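Local coordinates for protein phenylacetate-coenzyme A ligase (Bacteroides vulgatus, PDB 3LAX) that belongs to the AMP-binding ligase family, of which this model holds the small C-terminal alpha/beta domain, at residues A[7-12]-A[42-47]; A[27-32]-A[50-55]; A[32-37]-A[101-106]; A[46-51]-A[80-85]; A[65-70]-A[84-89]. All coordinates share one frame; numbering follows the deposited sequence. Where two conformers were deposited one is given.

How the contacts relate
Contact 4 lies nearest the centre of the domain and joins strands 43-52 and 83-87 by a parallel backbone ladder. Contact 3 does the same for strands 32-40 and 102-104 at the opposite margin of one mixed sheet, adding one salt bridge across the strands and another within segment 101-106. Contact 5 is buried, resting helix 60-78 on strand 83-87 through branched aliphatic groups and one water. Contacts 1 and 2, farther out and partly buried, flank opposite ends of strand 43-52. In contact 1 a hairpin touches the strand mainly by side chains, without backbone pairing; contact 2 relies on antiparallel main-chain bonds and bridging waters. Met46 and Thr47 link contacts 1 and 4; Asp32 links contacts 2 and 3.

Contact 1: residues A[7-12]-A[42-47]; sequences IILKGV and SNDEMT
Met46, a selenomethionine, reaches from strand 43-47 toward two apolar side chains of segment 7-12. Its CB lies 3.7 Å from Leu9 CD2. From there the chain runs out straight through CG to SE, where a turn about the last torsion (chi3 -69°) brings CE 3.5 Å from Ile7 CD1 and also within 4.2 Å of Leu9 CD2. Leu9 thus meets both the base and, more loosely, the tip, Ile7 the tip. Both belong to a tight beta hairpin, strands 7-9 and 12-14, whose type I' turn from Leu9 to Val12 is closed by paired backbone bonds between those two residues. The hairpin meets strand 43-47 mainly through side chains, with no backbone pairing and the strand axes 8.8 Å apart. Leu9 is forked across two strand residues: the other methyl, CD1, is 3.4 Å from Asp44 CB, the two side chains lying alongside and pointing opposite ways. Lys10, at the turn, lays its aliphatic part over Asn43, with CE 3.4 Å from Asn43 CB. Lys10 NZ makes at most a long and doubtful salt bridge to Asp44 OD1, since this one of two conformers sets NZ too close to Asp44 N. The Asp44 carboxylate has firmer partners: OD1 bonds Thr39 OG1, and OD2 pairs with Arg106.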
# COMPACT_ATOMS: atom_id res chain seq x y z
N ILE A 7 -6.88 11.41 0.86
CA ILE A 7 -5.86 11.91 -0.04
C ILE A 7 -6.44 12.08 -1.42
O ILE A 7 -7.52 11.57 -1.73
CB ILE A 7 -4.63 11.00 -0.08
CG1 ILE A 7 -5.00 9.63 -0.65
CG2 ILE A 7 -4.06 10.84 1.32
CD1 ILE A 7 -3.84 8.67 -0.76
N ILE A 8 -5.74 12.82 -2.26
CA ILE A 8 -6.17 13.04 -3.63
C ILE A 8 -5.02 12.71 -4.56
O ILE A 8 -3.92 13.24 -4.42
CB ILE A 8 -6.63 14.49 -3.84
CG1 ILE A 8 -7.86 14.78 -2.97
CG2 ILE A 8 -6.92 14.75 -5.30
CD1 ILE A 8 -8.27 16.24 -2.96
N LEU A 9 -5.27 11.81 -5.51
CA LEU A 9 -4.24 11.36 -6.43
C LEU A 9 -4.80 11.36 -7.85
O LEU A 9 -5.79 10.69 -8.13
CB LEU A 9 -3.77 9.96 -6.04
CG LEU A 9 -2.69 9.34 -6.93
CD1 LEU A 9 -1.36 10.05 -6.75
CD2 LEU A 9 -2.56 7.88 -6.58
N LYS A 10 -4.13 12.10 -8.73
CA LYS A 10 -4.61 12.27 -10.10
C LYS A 10 -6.11 12.54 -10.17
O LYS A 10 -6.81 11.90 -10.97
CB LYS A 10 -4.26 11.04 -10.95
CG LYS A 10 -3.08 11.25 -11.88
CD LYS A 10 -1.95 11.99 -11.19
CE LYS A 10 -0.84 12.30 -12.18
NZ LYS A 10 0.09 13.34 -11.65
N GLY A 11 -6.60 13.45 -9.34
CA GLY A 11 -8.01 13.83 -9.34
C GLY A 11 -8.92 12.91 -8.55
O GLY A 11 -10.09 13.24 -8.36
N VAL A 12 -8.40 11.78 -8.08
CA VAL A 12 -9.23 10.77 -7.43
C VAL A 12 -9.09 10.83 -5.91
O VAL A 12 -7.99 10.68 -5.37
CB VAL A 12 -8.87 9.34 -7.92
CG1 VAL A 12 -9.74 8.30 -7.24
CG2 VAL A 12 -8.98 9.25 -9.45
N SER A 42 6.71 13.41 -14.58
CA SER A 42 5.57 14.29 -14.79
C SER A 42 4.42 14.02 -13.82
O SER A 42 3.84 14.95 -13.26
CB SER A 42 5.06 14.13 -16.23
OG SER A 42 4.58 12.81 -16.44
N ASN A 43 4.10 12.75 -13.61
CA ASN A 43 2.88 12.40 -12.90
C ASN A 43 3.07 11.81 -11.50
O ASN A 43 4.20 11.56 -11.06
CB ASN A 43 2.01 11.47 -13.75
CG ASN A 43 2.52 10.05 -13.76
OD1 ASN A 43 1.76 9.11 -14.02
ND2 ASN A 43 3.80 9.87 -13.48
N ASP A 44 1.96 11.58 -10.82
CA ASP A 44 1.97 11.09 -9.46
C ASP A 44 1.80 9.58 -9.41
O ASP A 44 1.03 9.00 -10.19
CB ASP A 44 0.86 11.75 -8.64
CG ASP A 44 1.09 13.23 -8.43
OD1 ASP A 44 2.21 13.72 -8.71
OD2 ASP A 44 0.13 13.90 -7.98
N GLU A 45 2.51 8.95 -8.49
CA GLU A 45 2.43 7.51 -8.32
C GLU A 45 2.15 7.19 -6.86
O GLU A 45 2.60 7.90 -5.97
CB GLU A 45 3.75 6.85 -8.73
CG GLU A 45 3.88 6.53 -10.21
CD GLU A 45 4.96 5.51 -10.48
OE1 GLU A 45 6.16 5.87 -10.40
OE2 GLU A 45 4.62 4.34 -10.76
N MSE A 46 1.40 6.11 -6.63
CA MSE A 46 1.20 5.58 -5.29
C MSE A 46 1.89 4.24 -5.18
O MSE A 46 1.68 3.36 -6.01
CB MSE A 46 -0.29 5.39 -4.99
CG MSE A 46 -0.54 4.62 -3.70
SE MSE A 46 -2.39 4.20 -3.27
CE MSE A 46 -2.97 5.99 -2.89
N THR A 47 2.72 4.08 -4.15
CA THR A 47 3.29 2.78 -3.81
C THR A 47 2.67 2.34 -2.49
O THR A 47 2.54 3.14 -1.56
CB THR A 47 4.82 2.85 -3.67
OG1 THR A 47 5.39 3.26 -4.92
CG2 THR A 47 5.39 1.48 -3.28

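Contact 2: residues A[27-32]-A[50-55]; sequences KELGSD and VELSQL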
# COMPACT_ATOMS: atom_id res chain seq x y z
N LYS A 27 -3.95 -13.38 5.30
CA LYS A 27 -3.21 -14.07 6.35
C LYS A 27 -1.71 -13.97 6.08
O LYS A 27 -0.91 -14.02 7.01
CB LYS A 27 -3.64 -15.53 6.45
CG LYS A 27 -3.44 -16.34 5.18
CD LYS A 27 -4.10 -17.71 5.28
CE LYS A 27 -3.50 -18.55 6.41
NZ LYS A 27 -4.00 -18.20 7.77
N GLU A 28 -1.35 -13.80 4.81
CA GLU A 28 0.06 -13.74 4.43
C GLU A 28 0.72 -12.43 4.82
O GLU A 28 1.93 -12.31 4.71
CB GLU A 28 0.20 -13.91 2.92
CG GLU A 28 -0.35 -15.22 2.37
CD GLU A 28 -1.81 -15.12 1.89
OE1 GLU A 28 -2.57 -14.21 2.32
OE2 GLU A 28 -2.18 -15.99 1.06
N LEU A 29 -0.07 -11.43 5.22
CA LEU A 29 0.46 -10.10 5.49
C LEU A 29 0.44 -9.75 6.97
O LEU A 29 -0.43 -10.21 7.72
CB LEU A 29 -0.35 -9.03 4.73
CG LEU A 29 -0.44 -9.17 3.21
CD1 LEU A 29 -1.32 -8.03 2.64
CD2 LEU A 29 0.94 -9.16 2.56
N GLY A 30 1.37 -8.90 7.39
CA GLY A 30 1.29 -8.28 8.71
C GLY A 30 0.36 -7.07 8.64
O GLY A 30 -0.16 -6.74 7.58
N SER A 31 0.16 -6.40 9.77
CA SER A 31 -0.76 -5.26 9.82
C SER A 31 -0.09 -3.95 9.44
O SER A 31 -0.77 -2.95 9.27
CB SER A 31 -1.33 -5.11 11.22
OG SER A 31 -0.32 -4.69 12.11
N ASP A 32 1.23 -3.93 9.31
CA ASP A 32 1.92 -2.70 8.99
C ASP A 32 2.13 -2.49 7.51
O ASP A 32 2.59 -3.39 6.80
CB ASP A 32 3.24 -2.61 9.75
CG ASP A 32 3.03 -2.55 11.24
OD1 ASP A 32 2.53 -1.49 11.70
OD2 ASP A 32 3.29 -3.56 11.92
N VAL A 50 3.78 -3.31 2.09
CA VAL A 50 3.16 -4.00 3.21
C VAL A 50 4.06 -5.13 3.67
O VAL A 50 4.67 -5.84 2.85
CB VAL A 50 1.72 -4.51 2.90
CG1 VAL A 50 1.70 -5.37 1.65
CG2 VAL A 50 1.14 -5.26 4.10
N GLU A 51 4.18 -5.26 4.98
CA GLU A 51 5.01 -6.31 5.54
C GLU A 51 4.37 -7.67 5.37
O GLU A 51 3.16 -7.85 5.55
CB GLU A 51 5.26 -6.07 7.03
CG GLU A 51 6.12 -4.88 7.29
CD GLU A 51 6.57 -4.78 8.75
OE1 GLU A 51 6.24 -5.68 9.55
OE2 GLU A 51 7.24 -3.79 9.09
N LEU A 52 5.21 -8.65 5.06
CA LEU A 52 4.79 -10.03 5.07
C LEU A 52 4.62 -10.50 6.51
O LEU A 52 5.29 -10.00 7.43
CB LEU A 52 5.83 -10.90 4.38
CG LEU A 52 5.97 -10.66 2.88
CD1 LEU A 52 7.25 -11.31 2.37
CD2 LEU A 52 4.75 -11.20 2.14
N SER A 53 3.71 -11.45 6.70
CA SER A 53 3.61 -12.14 7.97
C SER A 53 4.88 -12.96 8.20
O SER A 53 5.48 -13.45 7.24
CB SER A 53 2.42 -13.08 7.95
OG SER A 53 2.45 -13.91 9.10
N GLN A 54 5.29 -13.12 9.45
CA GLN A 54 6.45 -13.98 9.71
C GLN A 54 6.14 -15.42 9.34
O GLN A 54 7.05 -16.23 9.21
CB GLN A 54 6.92 -13.89 11.17
CG GLN A 54 5.85 -14.21 12.19
CD GLN A 54 5.16 -12.96 12.69
OE1 GLN A 54 4.58 -12.20 11.91
NE2 GLN A 54 5.23 -12.73 14.00
N LEU A 55 4.86 -15.73 9.15
CA LEU A 55 4.46 -17.07 8.70
C LEU A 55 4.61 -17.30 7.20
O LEU A 55 4.54 -18.44 6.74
CB LEU A 55 3.01 -17.36 9.11
CG LEU A 55 2.69 -17.24 10.60
CD1 LEU A 55 1.26 -17.70 10.88
CD2 LEU A 55 3.71 -18.03 11.45
O HOH W 1 -0.07 -14.50 9.43
O HOH W 2 3.42 -5.95 10.46
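Asp32, Leu29 and Val50 bury the most surface where segment 27-32 pairs, as a short antiparallel beta bridge, with the end of strand 43-52 of the mixed sheet. Leu29 and Leu52 form a non-hydrogen-bonded antiparallel pair, flanked by the bonds Gly30 N to Glu51 O (2.8 Å) and Ser53 N to Glu28 O (2.8 Å); in both, the donor stands above the carbonyl plane. The chain bends at Ser31, yet Asp32 O still takes a nearly straight bond from Glu51 N (177° at the hydrogen). Val50, in the conformer described, touches residues on both sides of the bend: CG2, set anti to the backbone N, comes within 3.6 Å of Asp32 O, while CG1 touches Leu29 CD2 at 4.0 Å. Leu29 continues this apolar patch to Ile70 of helix 60-78. On the polar side, the carboxylates of Asp32 and Glu51 lie near each other, a pairing probably eased by Arg101 and Lys94, their respective salt-bridge partners. One water also donates to both Asp32 OD2 and Glu51 OE1. At the far end Ser53 OG accepts from Leu55 N in an ST turn, and a second water, 2.6 Å from Ser53 OG, donates to Lys27 O.

Contact 3: residues A[32-37]-A[101-106]; sequences DYLITL and RVKDLR
Ile35 and Leu37 are bonded to segment 101-106 through a parallel ladder. Ile35 N and Leu37 N donate to Arg101 O and Lys103 O, while Lys103 N and Leu105 N return bonds to Ile35 O and Leu37 O, all between 2.8 and 2.9 Å.

One charged pair crosses the contact: Arg101 NH1 meets the anti lone pair of Asp32 OD1 at 3.0 Å, almost in the guanidinium plane, although the carboxylate and guanidinium planes are 56° apart; a water joins the same oxygen to Arg101 NH2. Another lies within segment 101-106, where Arg106 holds Asp104 side-on, with NE on OD1 (2.9 Å) and NH2 on OD2 (2.8 Å). Arg106 N reaches OD1 from the other face, making an Asx turn that helps fix the rotation of the Asp104 carboxylate. Arg106 NH1 goes on to Asp44 and Ile8 O.

The Tyr33 ring forms a CH-pi contact with Arg101, whose CD lies 3.9 Å from the ring centroid. A bend at chi2 (-59°) carries the arginine across this face, its guanidinium 29° from the ring plane. Tyr33 OH is hydrogen-bonded to Glu20.

Among apolar pairs, Ile35 CD1 faces Val102 CG2 at 4.1 Å and Leu37 CD1 meets Val102 CG1 at 4.2 Å. Leu37 CD1 also approaches the Asp104 carboxylate.

Strand 102-104 is an outermost strand of the mixed sheet; strand 43-52 adjoins strand 32-40 on its other side, and helix 16-24 packs against Tyr33, Ile35 and Val102.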
# COMPACT_ATOMS: atom_id res chain seq x y z
N ASP A 32 1.23 -3.93 9.31
CA ASP A 32 1.92 -2.70 8.99
C ASP A 32 2.13 -2.49 7.51
O ASP A 32 2.59 -3.39 6.80
CB ASP A 32 3.24 -2.61 9.75
CG ASP A 32 3.03 -2.55 11.24
OD1 ASP A 32 2.53 -1.49 11.70
OD2 ASP A 32 3.29 -3.56 11.92
N TYR A 33 1.77 -1.30 7.06
CA TYR A 33 1.85 -0.93 5.66
C TYR A 33 2.22 0.54 5.59
O TYR A 33 2.10 1.29 6.59
CB TYR A 33 0.50 -1.17 4.98
CG TYR A 33 -0.58 -0.25 5.51
CD1 TYR A 33 -0.89 0.93 4.86
CD2 TYR A 33 -1.27 -0.56 6.68
CE1 TYR A 33 -1.87 1.78 5.36
CE2 TYR A 33 -2.25 0.28 7.18
CZ TYR A 33 -2.54 1.45 6.52
OH TYR A 33 -3.51 2.30 7.02
N LEU A 34 2.68 0.97 4.43
CA LEU A 34 3.02 2.36 4.21
C LEU A 34 2.67 2.74 2.79
O LEU A 34 3.08 2.07 1.85
CB LEU A 34 4.52 2.58 4.43
CG LEU A 34 5.01 4.01 4.20
CD1 LEU A 34 4.34 4.96 5.18
CD2 LEU A 34 6.53 4.07 4.31
N ILE A 35 1.86 3.78 2.65
CA ILE A 35 1.47 4.28 1.35
C ILE A 35 2.36 5.47 1.05
O ILE A 35 2.38 6.44 1.80
CB ILE A 35 0.00 4.76 1.38
CG1 ILE A 35 -0.95 3.62 1.77
CG2 ILE A 35 -0.40 5.36 0.05
CD1 ILE A 35 -2.35 4.12 2.22
N THR A 36 3.14 5.40 -0.03
CA THR A 36 4.01 6.51 -0.39
C THR A 36 3.52 7.16 -1.68
O THR A 36 3.32 6.48 -2.68
CB THR A 36 5.49 6.08 -0.57
OG1 THR A 36 5.98 5.53 0.66
CG2 THR A 36 6.36 7.28 -0.95
N LEU A 37 3.32 8.47 -1.64
CA LEU A 37 2.88 9.23 -2.80
C LEU A 37 4.06 10.05 -3.28
O LEU A 37 4.70 10.76 -2.50
CB LEU A 37 1.72 10.16 -2.45
CG LEU A 37 0.51 9.47 -1.81
CD1 LEU A 37 -0.52 10.47 -1.28
CD2 LEU A 37 -0.15 8.49 -2.78
N ARG A 101 0.78 6.33 8.31
CA ARG A 101 0.47 5.30 7.31
C ARG A 101 0.66 5.81 5.90
O ARG A 101 0.73 5.03 4.96
CB ARG A 101 -0.95 4.78 7.48
CG ARG A 101 -1.19 4.05 8.77
CD ARG A 101 -0.26 2.85 8.91
NE ARG A 101 -0.81 1.91 9.88
CZ ARG A 101 -0.13 0.92 10.44
NH1 ARG A 101 1.15 0.73 10.14
NH2 ARG A 101 -0.73 0.10 11.31
N VAL A 102 0.71 7.13 5.75
CA VAL A 102 0.89 7.74 4.45
C VAL A 102 2.08 8.68 4.49
O VAL A 102 2.16 9.55 5.36
CB VAL A 102 -0.37 8.55 4.04
CG1 VAL A 102 -0.20 9.14 2.65
CG2 VAL A 102 -1.59 7.66 4.11
N LYS A 103 3.00 8.49 3.55
CA LYS A 103 4.12 9.40 3.34
C LYS A 103 3.94 10.08 1.99
O LYS A 103 4.04 9.45 0.94
CB LYS A 103 5.45 8.64 3.40
CG LYS A 103 6.66 9.51 3.09
CD LYS A 103 7.93 8.98 3.73
CE LYS A 103 8.14 7.52 3.41
NZ LYS A 103 9.52 7.06 3.78
N ASP A 104 3.63 11.38 2.02
CA ASP A 104 3.33 12.12 0.80
C ASP A 104 4.49 13.06 0.48
O ASP A 104 4.67 14.09 1.13
CB ASP A 104 2.03 12.91 0.95
CG ASP A 104 1.51 13.45 -0.37
OD1 ASP A 104 2.29 13.52 -1.35
OD2 ASP A 104 0.31 13.81 -0.43
N LEU A 105 5.27 12.68 -0.53
CA LEU A 105 6.48 13.39 -0.88
C LEU A 105 6.25 14.32 -2.05
O LEU A 105 7.19 14.89 -2.60
CB LEU A 105 7.57 12.38 -1.21
CG LEU A 105 7.89 11.41 -0.07
CD1 LEU A 105 9.00 10.44 -0.47
CD2 LEU A 105 8.29 12.19 1.18
N ARG A 106 5.00 14.47 -2.46
CA ARG A 106 4.68 15.38 -3.54
C ARG A 106 4.75 16.78 -2.99
O ARG A 106 4.69 16.99 -1.77
CB ARG A 106 3.29 15.10 -4.09
CG ARG A 106 3.13 13.67 -4.60
CD ARG A 106 1.69 13.44 -5.00
NE ARG A 106 0.81 13.52 -3.84
CZ ARG A 106 -0.52 13.54 -3.92
NH1 ARG A 106 -1.12 13.47 -5.10
NH2 ARG A 106 -1.24 13.62 -2.81
O HOH W 3 0.08 -2.15 12.96
O HOH W 4 3.32 2.61 8.49

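Contact 4: residues A[46-51]-A[80-85]; sequences MTVEVE and VTPRVK
With chi1 at 178°, Val48 turns CG2 anti to its own carbonyl carbon and lays it alongside the Pro82 ring, 3.8 Å from Pro82 CB. The same proline carbon is 4.0 Å from Met46 SE, so Pro82 CB is shared by two side chains that point the same way as the ring does. On the other face of the sheet, Lys85 leaves its backbone at chi1 -63° and stays extended, at least in the conformer described. This carries its CG, CD and CE past one methyl, Thr47 CG2, with CD nearest at 3.9 Å. The ammonium group lies beyond, and Lys85 NZ remains 6.0 Å from Glu49 OE2, too far for a salt bridge.

Between these two layers of side chains, the strands form a regular parallel ladder. Arg83 N donates to Met46 O (2.9 Å) and Lys85 N to Val48 O, while Val48 N and Val50 N donate in turn to Arg83 O (2.8 Å) and Lys85 O. Where the ladder gives way to the loop at 80-82, a water takes over: it accepts from Met46 N and donates to Thr81 O, each at 3.0 Å.

The two strands are the parallel partners of a beta-alpha-beta unit. Its connecting helix, 60-78, packs against Met46, Pro82 and Val84 through Ile78, Leu74 and Thr71, and strand 32-40 adjoins strand 43-52 on the side away from strand 83-87.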
# COMPACT_ATOMS: atom_id res chain seq x y z
N MSE A 46 1.40 6.11 -6.63
CA MSE A 46 1.20 5.58 -5.29
C MSE A 46 1.89 4.24 -5.18
O MSE A 46 1.68 3.36 -6.01
CB MSE A 46 -0.29 5.39 -4.99
CG MSE A 46 -0.54 4.62 -3.70
SE MSE A 46 -2.39 4.20 -3.27
CE MSE A 46 -2.97 5.99 -2.89
N THR A 47 2.72 4.08 -4.15
CA THR A 47 3.29 2.78 -3.81
C THR A 47 2.67 2.34 -2.49
O THR A 47 2.54 3.14 -1.56
CB THR A 47 4.82 2.85 -3.67
OG1 THR A 47 5.39 3.26 -4.92
CG2 THR A 47 5.39 1.48 -3.28
N VAL A 48 2.27 1.07 -2.41
CA VAL A 48 1.80 0.51 -1.17
C VAL A 48 2.76 -0.61 -0.76
O VAL A 48 2.79 -1.67 -1.38
CB VAL A 48 0.35 -0.03 -1.29
CG1 VAL A 48 -0.10 -0.66 0.02
CG2 VAL A 48 -0.61 1.09 -1.72
N GLU A 49 3.56 -0.32 0.26
CA GLU A 49 4.44 -1.33 0.85
C GLU A 49 3.69 -1.99 2.00
O GLU A 49 3.02 -1.32 2.79
CB GLU A 49 5.70 -0.69 1.41
CG GLU A 49 6.69 -0.24 0.35
CD GLU A 49 7.85 0.52 0.93
OE1 GLU A 49 7.63 1.60 1.52
OE2 GLU A 49 9.00 0.05 0.80
N VAL A 50 3.78 -3.31 2.09
CA VAL A 50 3.16 -4.00 3.21
C VAL A 50 4.06 -5.13 3.67
O VAL A 50 4.67 -5.84 2.85
CB VAL A 50 1.72 -4.51 2.90
CG1 VAL A 50 1.70 -5.37 1.65
CG2 VAL A 50 1.14 -5.26 4.10
N GLU A 51 4.18 -5.26 4.98
CA GLU A 51 5.01 -6.31 5.54
C GLU A 51 4.37 -7.67 5.37
O GLU A 51 3.16 -7.85 5.55
CB GLU A 51 5.26 -6.07 7.03
CG GLU A 51 6.12 -4.88 7.29
CD GLU A 51 6.57 -4.78 8.75
OE1 GLU A 51 6.24 -5.68 9.55
OE2 GLU A 51 7.24 -3.79 9.09
N VAL A 80 -7.68 3.47 -8.62
CA VAL A 80 -6.42 3.73 -9.30
C VAL A 80 -5.53 2.55 -8.97
O VAL A 80 -5.74 1.86 -7.97
CB VAL A 80 -5.75 5.04 -8.85
CG1 VAL A 80 -6.61 6.25 -9.25
CG2 VAL A 80 -5.49 5.02 -7.36
N THR A 81 -4.56 2.28 -9.84
CA THR A 81 -3.70 1.13 -9.64
C THR A 81 -2.46 1.52 -8.84
O THR A 81 -1.65 2.32 -9.30
CB THR A 81 -3.26 0.54 -10.98
OG1 THR A 81 -4.42 0.16 -11.73
CG2 THR A 81 -2.38 -0.68 -10.77
N PRO A 82 -2.32 0.97 -7.62
CA PRO A 82 -1.10 1.26 -6.87
C PRO A 82 0.00 0.29 -7.27
O PRO A 82 -0.28 -0.79 -7.80
CB PRO A 82 -1.51 0.98 -5.43
CG PRO A 82 -2.50 -0.15 -5.57
CD PRO A 82 -3.21 0.06 -6.88
N ARG A 83 1.24 0.68 -7.01
CA ARG A 83 2.34 -0.27 -7.09
C ARG A 83 2.47 -0.95 -5.74
O ARG A 83 2.79 -0.30 -4.75
CB ARG A 83 3.64 0.43 -7.47
CG ARG A 83 4.85 -0.49 -7.46
CD ARG A 83 4.62 -1.73 -8.31
NE ARG A 83 5.74 -2.00 -9.20
CZ ARG A 83 6.91 -2.51 -8.81
NH1 ARG A 83 7.11 -2.81 -7.53
NH2 ARG A 83 7.88 -2.72 -9.69
N VAL A 84 2.22 -2.25 -5.69
CA VAL A 84 2.28 -2.98 -4.44
C VAL A 84 3.64 -3.66 -4.27
O VAL A 84 4.11 -4.36 -5.18
CB VAL A 84 1.14 -4.03 -4.35
CG1 VAL A 84 1.28 -4.89 -3.08
CG2 VAL A 84 -0.23 -3.33 -4.43
N LYS A 85 4.26 -3.43 -3.12
CA LYS A 85 5.55 -4.04 -2.80
C LYS A 85 5.46 -4.76 -1.47
O LYS A 85 5.21 -4.14 -0.43
CB LYS A 85 6.65 -2.98 -2.75
CG LYS A 85 6.88 -2.25 -4.06
CD LYS A 85 8.04 -1.27 -3.94
CE LYS A 85 8.30 -0.57 -5.26
NZ LYS A 85 9.41 0.41 -5.13
O HOH W 5 -0.32 4.96 -8.77

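Contact 5: residues A[65-70]-A[84-89]; sequences ALTREI and VKLVPK
Thr67 OG1, which touches Leu86 CD1, serves two hydrogen bonds at once. It donates to Leu63 O one turn earlier in its own helix and accepts from a water at 2.8 Å. That water in turn accepts a hydrogen bond from Leu86 N at 2.9 Å, so a backbone N-H of the strand is satisfied through a bridge to the helix. The threonine torsion (chi1 -62°) divides the work of its branches: OG1 lies beside the helix backbone N, whereas CG2 is anti to it and passes 3.6 Å from Val84 O.

Leu86 carries much of the apolar contact, with its two methyls serving different helix residues. CD1 enters between Thr67 and Leu66, coming 3.4 Å from Thr67 OG1 and 3.5 Å from Leu66 CD2; the latter is closer than usual for two methyl carbons and marks tight packing. CD2 meets Ile70 CD1 tip to tip at 3.8 Å. Ile70 also uses its other branch, CG2, which nestles against both methyls of Val84, 3.9 Å from Val84 CG1 and 4.0 Å from Val84 CG2. Here the side chains are nearly perpendicular. Leu66, Thr67 and Ile70 thus present one side of the helix to the strand residues Val84 and Leu86.

Helix 60-78 is the connecting helix of the beta-alpha-beta unit, and its part 65-70 lies at 136° to strand 84-87. Beside this interface Leu29 of strand 29-30 touches both Ile70 and Leu86, Phe26 packs on Leu66 and Ile70, and strand 43-52 adjoins through Val50 and Leu52.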
# COMPACT_ATOMS: atom_id res chain seq x y z
N ALA A 65 1.91 -14.05 -7.07
CA ALA A 65 0.45 -14.21 -7.13
C ALA A 65 -0.22 -13.37 -6.06
O ALA A 65 -1.25 -12.72 -6.30
CB ALA A 65 0.07 -15.68 -6.96
N LEU A 66 0.36 -13.37 -4.87
CA LEU A 66 -0.14 -12.57 -3.75
C LEU A 66 -0.10 -11.09 -4.11
O LEU A 66 -1.08 -10.36 -3.90
CB LEU A 66 0.70 -12.85 -2.50
CG LEU A 66 0.44 -12.01 -1.25
CD1 LEU A 66 -1.02 -12.12 -0.78
CD2 LEU A 66 1.41 -12.39 -0.14
N THR A 67 1.01 -10.63 -4.67
CA THR A 67 1.16 -9.24 -5.06
C THR A 67 0.09 -8.86 -6.08
O THR A 67 -0.54 -7.80 -5.97
CB THR A 67 2.57 -8.98 -5.65
OG1 THR A 67 3.56 -9.26 -4.65
CG2 THR A 67 2.72 -7.52 -6.07
N ARG A 68 -0.14 -9.74 -7.06
CA ARG A 68 -1.15 -9.52 -8.10
C ARG A 68 -2.55 -9.42 -7.49
O ARG A 68 -3.32 -8.52 -7.85
CB ARG A 68 -1.09 -10.68 -9.10
CG ARG A 68 -2.19 -10.74 -10.16
CD ARG A 68 -2.21 -12.17 -10.75
NE ARG A 68 -2.98 -12.28 -11.99
CZ ARG A 68 -3.27 -13.43 -12.60
NH1 ARG A 68 -2.87 -14.58 -12.09
NH2 ARG A 68 -3.97 -13.42 -13.72
N GLU A 69 -2.88 -10.32 -6.58
CA GLU A 69 -4.22 -10.31 -5.99
C GLU A 69 -4.46 -9.06 -5.15
O GLU A 69 -5.54 -8.46 -5.20
CB GLU A 69 -4.43 -11.58 -5.15
CG GLU A 69 -5.78 -11.61 -4.42
CD GLU A 69 -6.99 -11.62 -5.35
OE1 GLU A 69 -6.86 -11.79 -6.58
OE2 GLU A 69 -8.11 -11.46 -4.82
N ILE A 70 -3.46 -8.64 -4.38
CA ILE A 70 -3.58 -7.41 -3.60
C ILE A 70 -3.79 -6.21 -4.53
O ILE A 70 -4.65 -5.35 -4.29
CB ILE A 70 -2.33 -7.17 -2.71
CG1 ILE A 70 -2.22 -8.28 -1.65
CG2 ILE A 70 -2.39 -5.79 -2.05
CD1 ILE A 70 -0.81 -8.46 -1.06
N VAL A 84 2.22 -2.25 -5.69
CA VAL A 84 2.28 -2.98 -4.44
C VAL A 84 3.64 -3.66 -4.27
O VAL A 84 4.11 -4.36 -5.18
CB VAL A 84 1.14 -4.03 -4.35
CG1 VAL A 84 1.28 -4.89 -3.08
CG2 VAL A 84 -0.23 -3.33 -4.43
N LYS A 85 4.26 -3.43 -3.12
CA LYS A 85 5.55 -4.04 -2.80
C LYS A 85 5.46 -4.76 -1.47
O LYS A 85 5.21 -4.14 -0.43
CB LYS A 85 6.65 -2.98 -2.75
CG LYS A 85 6.88 -2.25 -4.06
CD LYS A 85 8.04 -1.27 -3.94
CE LYS A 85 8.30 -0.57 -5.26
NZ LYS A 85 9.41 0.41 -5.13
N LEU A 86 5.69 -6.07 -1.49
CA LEU A 86 5.70 -6.84 -0.26
C LEU A 86 7.12 -6.80 0.29
O LEU A 86 8.08 -7.02 -0.45
CB LEU A 86 5.24 -8.28 -0.51
CG LEU A 86 3.86 -8.33 -1.18
CD1 LEU A 86 3.35 -9.76 -1.32
CD2 LEU A 86 2.85 -7.45 -0.45
N VAL A 87 7.24 -6.48 1.57
CA VAL A 87 8.54 -6.28 2.20
C VAL A 87 8.64 -7.21 3.40
O VAL A 87 7.63 -7.66 3.94
CB VAL A 87 8.76 -4.80 2.60
CG1 VAL A 87 8.65 -3.89 1.38
CG2 VAL A 87 7.78 -4.36 3.69
N PRO A 88 9.87 -7.51 3.83
CA PRO A 88 10.05 -8.45 4.94
C PRO A 88 9.43 -7.95 6.23
O PRO A 88 9.31 -6.74 6.46
CB PRO A 88 11.57 -8.52 5.09
CG PRO A 88 12.11 -8.09 3.77
CD PRO A 88 11.16 -7.07 3.25
N LYS A 89 9.04 -8.88 7.09
CA LYS A 89 8.55 -8.52 8.40
C LYS A 89 9.56 -7.61 9.10
O LYS A 89 10.76 -7.90 9.12
CB LYS A 89 8.30 -9.77 9.24
CG LYS A 89 7.85 -9.48 10.65
CD LYS A 89 7.51 -10.76 11.37
CE LYS A 89 7.62 -10.61 12.88
NZ LYS A 89 8.95 -11.09 13.37
O HOH W 6 5.70 -7.56 -4.01